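Long-range contact in AlyGC (Glaciecola chathamensis, PDB 5GKD), which probably cleaves alginate by beta-elimination, as a calcium-containing lyase of polysaccharide lyase family 6: residues A[670-684]-A[694-708]. Numbering follows the deposited sequence.
Sequences MTTNEFNNSAPIIFE and VTGNVFEGTPEPVVR
Asn673 and Asn697 adopt the same first torsion (chi1 -54° in both), with CG anti to the carbonyl carbon, and this shared choice lays one amide alongside the other at the same corner of successive coils, their planes only 9° apart. Asn697 OD1 is thereby gripped twice, by Asn673 ND2 at 2.8 Å and by the backbone N of Asn673, which reaches it from above the carbonyl plane. The other branch, Asn697 ND2, gives an almost straight bond of 3.0 Å to Met670 O, which also accepts from Thr695 N. The row runs on in both directions, since Asn673 OD1 receives Asn643 ND2 and the backbone N of Asn697 is bound to Asn723 OD1. An alanine in place of Asn697 would probably cost Asn673 N its acceptor, leave Asn673 ND2 with Met640 O alone and take one donor from Met670 O.

At the next corner a threonine does similar work: Thr702 OG1 donates to Phe675 O at 2.6 Å and accepts from Ser678 N. Inside the coil, Phe675 and Phe699 point the same way, their rings slid apart with centroids 5.3 Å from each other, and Ile681 CD1 abuts the edge of the Phe699 ring. Outside, the guanidinium of Arg708 carries Ile682 CG2 on one face while NH1 meets Glu684 OE2 at 2.9 Å in a salt bridge; Glu684 OE1 is held by His663. Parallel strands in register, an internal row of hydrogen-bonded asparagines and aligned aromatics are hallmarks of the right-handed parallel beta-helix, here near the C-terminal end of the second of two such helices.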
loop_
_atom_site.group_PDB
_atom_site.type_symbol
_atom_site.label_atom_id
_atom_site.label_comp_id
_atom_site.label_asym_id
_atom_site.label_seq_id
_atom_site.Cartn_x
_atom_site.Cartn_y
_atom_site.Cartn_z
ATOM N N MET A 670 -6.242 -4.748 -30.556
ATOM C CA MET A 670 -7.461 -5.522 -30.329
ATOM C C MET A 670 -7.994 -6.018 -31.666
ATOM O O MET A 670 -8.412 -5.217 -32.506
ATOM C CB MET A 670 -8.530 -4.697 -29.611
ATOM C CG MET A 670 -8.505 -4.746 -28.078
ATOM S SD MET A 670 -7.109 -3.889 -27.338
ATOM C CE MET A 670 -7.112 -2.407 -28.263
ATOM N N THR A 671 -8.032 -7.337 -31.835
ATOM C CA THR A 671 -8.178 -7.961 -33.144
ATOM C C THR A 671 -9.104 -9.166 -33.046
ATOM O O THR A 671 -8.925 -10.013 -32.173
ATOM C CB THR A 671 -6.785 -8.369 -33.664
ATOM O OG1 THR A 671 -6.280 -7.357 -34.539
ATOM C CG2 THR A 671 -6.778 -9.713 -34.347
ATOM N N THR A 672 -10.119 -9.218 -33.910
ATOM C CA THR A 672 -10.911 -10.429 -34.112
ATOM C C THR A 672 -11.634 -10.855 -32.831
ATOM O O THR A 672 -11.776 -12.043 -32.539
ATOM C CB THR A 672 -10.033 -11.570 -34.646
ATOM O OG1 THR A 672 -9.150 -11.054 -35.641
ATOM C CG2 THR A 672 -10.867 -12.658 -35.292
ATOM N N ASN A 673 -12.096 -9.887 -32.056
ATOM C CA ASN A 673 -12.863 -10.181 -30.857
ATOM C C ASN A 673 -14.349 -9.990 -31.136
ATOM O O ASN A 673 -14.740 -9.351 -32.106
ATOM C CB ASN A 673 -12.456 -9.277 -29.684
ATOM C CG ASN A 673 -10.959 -9.300 -29.399
ATOM O OD1 ASN A 673 -10.444 -10.246 -28.819
ATOM N ND2 ASN A 673 -10.265 -8.231 -29.786
ATOM N N GLU A 674 -15.174 -10.541 -30.253
ATOM C CA GLU A 674 -16.593 -10.214 -30.173
ATOM C C GLU A 674 -16.879 -9.540 -28.836
ATOM O O GLU A 674 -16.562 -10.092 -27.776
ATOM C CB GLU A 674 -17.466 -11.465 -30.314
ATOM C CG GLU A 674 -17.209 -12.311 -31.550
ATOM C CD GLU A 674 -18.078 -13.574 -31.572
ATOM O OE1 GLU A 674 -19.082 -13.628 -30.820
ATOM O OE2 GLU A 674 -17.746 -14.513 -32.333
ATOM N N PHE A 675 -17.470 -8.353 -28.887
ATOM C CA PHE A 675 -17.947 -7.643 -27.704
ATOM C C PHE A 675 -19.472 -7.624 -27.781
ATOM O O PHE A 675 -20.056 -6.759 -28.437
ATOM C CB PHE A 675 -17.380 -6.228 -27.625
ATOM C CG PHE A 675 -15.914 -6.157 -27.287
ATOM C CD1 PHE A 675 -14.951 -6.369 -28.265
ATOM C CD2 PHE A 675 -15.494 -5.805 -26.007
ATOM C CE1 PHE A 675 -13.603 -6.279 -27.967
ATOM C CE2 PHE A 675 -14.140 -5.717 -25.705
ATOM C CZ PHE A 675 -13.198 -5.954 -26.689
ATOM N N ASN A 676 -20.109 -8.566 -27.097
ATOM C CA ASN A 676 -21.550 -8.758 -27.166
ATOM C C ASN A 676 -22.215 -8.195 -25.920
ATOM O O ASN A 676 -21.914 -8.624 -24.802
ATOM C CB ASN A 676 -21.886 -10.239 -27.336
ATOM C CG ASN A 676 -21.194 -10.851 -28.548
ATOM O OD1 ASN A 676 -20.981 -10.176 -29.549
ATOM N ND2 ASN A 676 -20.834 -12.120 -28.456
ATOM N N ASN A 677 -23.118 -7.238 -26.119
ATOM C CA ASN A 677 -23.942 -6.676 -25.057
ATOM C C ASN A 677 -23.088 -6.236 -23.873
ATOM O O ASN A 677 -23.262 -6.694 -22.742
ATOM C CB ASN A 677 -25.001 -7.689 -24.627
ATOM C CG ASN A 677 -25.810 -8.209 -25.806
ATOM O OD1 ASN A 677 -26.355 -7.424 -26.590
ATOM N ND2 ASN A 677 -25.866 -9.529 -25.954
ATOM N N SER A 678 -22.147 -5.339 -24.155
ATOM C CA SER A 678 -21.120 -4.996 -23.179
ATOM C C SER A 678 -20.858 -3.495 -23.180
ATOM O O SER A 678 -21.328 -2.748 -24.040
ATOM C CB SER A 678 -19.823 -5.759 -23.452
ATOM O OG SER A 678 -20.017 -7.166 -23.376
ATOM N N ALA A 679 -20.112 -3.059 -22.178
ATOM C CA ALA A 679 -19.661 -1.690 -22.116
ATOM C C ALA A 679 -18.545 -1.479 -23.140
ATOM O O ALA A 679 -17.879 -2.429 -23.547
ATOM C CB ALA A 679 -19.191 -1.367 -20.695
ATOM N N PRO A 680 -18.336 -0.244 -23.580
ATOM C CA PRO A 680 -17.381 0.007 -24.670
ATOM C C PRO A 680 -15.926 -0.141 -24.231
ATOM O O PRO A 680 -15.590 -0.222 -23.048
ATOM C CB PRO A 680 -17.689 1.450 -25.055
ATOM C CG PRO A 680 -18.187 2.061 -23.788
ATOM C CD PRO A 680 -19.018 0.994 -23.158
ATOM N N ILE A 681 -15.056 -0.200 -25.234
ATOM C CA ILE A 681 -13.622 -0.014 -25.054
ATOM C C ILE A 681 -13.341 1.480 -24.954
ATOM O O ILE A 681 -13.903 2.270 -25.717
ATOM C CB ILE A 681 -12.857 -0.632 -26.238
ATOM C CG1 ILE A 681 -13.072 -2.138 -26.303
ATOM C CG2 ILE A 681 -11.377 -0.285 -26.178
ATOM C CD1 ILE A 681 -12.585 -2.723 -27.621
ATOM N N ILE A 682 -12.482 1.893 -24.022
ATOM C CA ILE A 682 -12.190 3.315 -23.861
ATOM C C ILE A 682 -10.686 3.517 -23.818
ATOM O O ILE A 682 -10.004 2.958 -22.950
ATOM C CB ILE A 682 -12.836 3.923 -22.607
ATOM C CG1 ILE A 682 -14.358 3.782 -22.648
ATOM C CG2 ILE A 682 -12.466 5.403 -22.508
ATOM C CD1 ILE A 682 -15.073 4.495 -21.520
ATOM N N PHE A 683 -10.177 4.324 -24.744
ATOM C CA PHE A 683 -8.782 4.722 -24.773
ATOM C C PHE A 683 -8.648 6.125 -24.208
ATOM O O PHE A 683 -9.432 7.019 -24.546
ATOM C CB PHE A 683 -8.217 4.673 -26.197
ATOM C CG PHE A 683 -8.173 3.297 -26.770
ATOM C CD1 PHE A 683 -7.163 2.428 -26.427
ATOM C CD2 PHE A 683 -9.154 2.864 -27.640
ATOM C CE1 PHE A 683 -7.132 1.146 -26.941
ATOM C CE2 PHE A 683 -9.130 1.589 -28.156
ATOM C CZ PHE A 683 -8.118 0.729 -27.806
ATOM N N GLU A 684 -7.672 6.300 -23.331
ATOM C CA GLU A 684 -7.245 7.601 -22.845
ATOM C C GLU A 684 -5.752 7.703 -23.190
ATOM O O GLU A 684 -4.873 7.338 -22.405
ATOM C CB GLU A 684 -7.567 7.745 -21.329
ATOM C CG GLU A 684 -9.077 7.670 -21.025
ATOM C CD GLU A 684 -9.444 7.923 -19.567
ATOM O OE1 GLU A 684 -8.574 7.758 -18.691
ATOM O OE2 GLU A 684 -10.617 8.287 -19.293
ATOM N N VAL A 694 -7.362 -1.330 -33.671
ATOM C CA VAL A 694 -8.586 -2.021 -33.278
ATOM C C VAL A 694 -9.303 -2.383 -34.570
ATOM O O VAL A 694 -10.032 -1.562 -35.133
ATOM C CB VAL A 694 -9.479 -1.164 -32.374
ATOM C CG1 VAL A 694 -10.745 -1.924 -32.025
ATOM C CG2 VAL A 694 -8.720 -0.758 -31.121
ATOM N N THR A 695 -9.094 -3.610 -35.047
ATOM C CA THR A 695 -9.595 -4.031 -36.345
ATOM C C THR A 695 -10.177 -5.430 -36.257
ATOM O O THR A 695 -9.753 -6.248 -35.438
ATOM C CB THR A 695 -8.489 -4.010 -37.420
ATOM O OG1 THR A 695 -7.476 -4.961 -37.080
ATOM C CG2 THR A 695 -7.869 -2.616 -37.532
ATOM N N GLY A 696 -11.153 -5.698 -37.121
ATOM C CA GLY A 696 -11.700 -7.035 -37.240
ATOM C C GLY A 696 -12.611 -7.469 -36.118
ATOM O O GLY A 696 -12.910 -8.661 -36.009
ATOM N N ASN A 697 -13.088 -6.544 -35.292
ATOM C CA ASN A 697 -13.917 -6.917 -34.155
ATOM C C ASN A 697 -15.404 -6.802 -34.494
ATOM O O ASN A 697 -15.806 -6.098 -35.420
ATOM C CB ASN A 697 -13.593 -6.047 -32.933
ATOM C CG ASN A 697 -12.103 -6.066 -32.574
ATOM O OD1 ASN A 697 -11.645 -6.953 -31.852
ATOM N ND2 ASN A 697 -11.339 -5.090 -33.101
ATOM N N VAL A 698 -16.223 -7.506 -33.721
ATOM C CA VAL A 698 -17.672 -7.355 -33.767
ATOM C C VAL A 698 -18.123 -6.674 -32.484
ATOM O O VAL A 698 -17.869 -7.180 -31.383
ATOM C CB VAL A 698 -18.383 -8.705 -33.946
ATOM C CG1 VAL A 698 -19.872 -8.513 -33.847
ATOM C CG2 VAL A 698 -17.996 -9.345 -35.272
ATOM N N PHE A 699 -18.818 -5.551 -32.619
ATOM C CA PHE A 699 -19.421 -4.861 -31.483
ATOM C C PHE A 699 -20.940 -4.947 -31.614
ATOM O O PHE A 699 -21.587 -4.038 -32.131
ATOM C CB PHE A 699 -18.941 -3.389 -31.407
ATOM C CG PHE A 699 -17.456 -3.239 -31.252
ATOM C CD1 PHE A 699 -16.846 -3.480 -30.032
ATOM C CD2 PHE A 699 -16.665 -2.872 -32.328
ATOM C CE1 PHE A 699 -15.476 -3.358 -29.897
ATOM C CE2 PHE A 699 -15.291 -2.734 -32.183
ATOM C CZ PHE A 699 -14.705 -2.988 -30.969
ATOM N N GLU A 700 -21.512 -6.042 -31.124
ATOM C CA GLU A 700 -22.949 -6.273 -31.210
ATOM C C GLU A 700 -23.606 -5.943 -29.875
ATOM O O GLU A 700 -23.326 -6.592 -28.860
ATOM C CB GLU A 700 -23.272 -7.712 -31.605
ATOM C CG GLU A 700 -24.773 -7.968 -31.592
ATOM C CD GLU A 700 -25.181 -9.191 -32.379
ATOM O OE1 GLU A 700 -24.331 -9.742 -33.104
ATOM O OE2 GLU A 700 -26.356 -9.602 -32.272
ATOM N N GLY A 701 -24.494 -4.957 -29.886
ATOM C CA GLY A 701 -25.025 -4.447 -28.645
ATOM C C GLY A 701 -23.993 -3.788 -27.762
ATOM O O GLY A 701 -24.191 -3.704 -26.552
ATOM N N THR A 702 -22.888 -3.323 -28.342
ATOM C CA THR A 702 -21.800 -2.676 -27.623
ATOM C C THR A 702 -21.440 -1.392 -28.356
ATOM O O THR A 702 -21.182 -1.430 -29.570
ATOM C CB THR A 702 -20.566 -3.591 -27.544
ATOM O OG1 THR A 702 -20.902 -4.822 -26.890
ATOM C CG2 THR A 702 -19.413 -2.889 -26.802
ATOM N N PRO A 703 -21.386 -0.248 -27.673
ATOM C CA PRO A 703 -20.962 0.984 -28.341
ATOM C C PRO A 703 -19.577 0.829 -28.952
ATOM O O PRO A 703 -18.752 0.052 -28.471
ATOM C CB PRO A 703 -20.960 2.018 -27.211
ATOM C CG PRO A 703 -21.896 1.490 -26.225
ATOM C CD PRO A 703 -21.755 -0.005 -26.274
ATOM N N GLU A 704 -19.344 1.569 -30.051
ATOM C CA GLU A 704 -18.049 1.689 -30.709
ATOM C C GLU A 704 -16.987 2.122 -29.711
ATOM O O GLU A 704 -17.313 2.806 -28.738
ATOM C CB GLU A 704 -18.089 2.728 -31.837
ATOM C CG GLU A 704 -18.812 2.307 -33.076
ATOM C CD GLU A 704 -19.402 3.495 -33.798
ATOM O OE1 GLU A 704 -18.692 4.518 -33.920
ATOM O OE2 GLU A 704 -20.584 3.419 -34.198
ATOM N N PRO A 705 -15.720 1.778 -29.942
ATOM C CA PRO A 705 -14.646 2.229 -29.045
ATOM C C PRO A 705 -14.634 3.744 -28.868
ATOM O O PRO A 705 -14.850 4.502 -29.812
ATOM C CB PRO A 705 -13.381 1.730 -29.752
ATOM C CG PRO A 705 -13.836 0.485 -30.454
ATOM C CD PRO A 705 -15.234 0.793 -30.928
ATOM N N VAL A 706 -14.409 4.182 -27.632
ATOM C CA VAL A 706 -14.323 5.601 -27.294
ATOM C C VAL A 706 -12.857 5.998 -27.229
ATOM O O VAL A 706 -12.071 5.357 -26.523
ATOM C CB VAL A 706 -15.011 5.901 -25.953
ATOM C CG1 VAL A 706 -14.781 7.355 -25.567
ATOM C CG2 VAL A 706 -16.494 5.579 -26.014
ATOM N N VAL A 707 -12.485 7.060 -27.940
ATOM C CA VAL A 707 -11.138 7.616 -27.863
ATOM C C VAL A 707 -11.219 8.998 -27.230
ATOM O O VAL A 707 -11.876 9.902 -27.758
ATOM C CB VAL A 707 -10.453 7.679 -29.234
ATOM C CG1 VAL A 707 -9.114 8.382 -29.114
ATOM C CG2 VAL A 707 -10.238 6.290 -29.764
ATOM N N ARG A 708 -10.566 9.147 -26.092
ATOM C CA ARG A 708 -10.356 10.430 -25.438
ATOM C C ARG A 708 -8.870 10.749 -25.586
ATOM O O ARG A 708 -8.016 10.033 -25.052
ATOM C CB ARG A 708 -10.780 10.361 -23.970
ATOM C CG ARG A 708 -12.158 9.730 -23.747
ATOM C CD ARG A 708 -12.420 9.400 -22.263
ATOM N NE ARG A 708 -13.793 8.945 -22.052
ATOM C CZ ARG A 708 -14.229 8.281 -20.984
ATOM N NH1 ARG A 708 -13.402 7.967 -19.995
ATOM N NH2 ARG A 708 -15.503 7.915 -20.914
HETATM O O HOH W 1 -24.284 -1.844 -24.082
HETATM O O HOH W 2 -16.151 -0.544 -27.933
#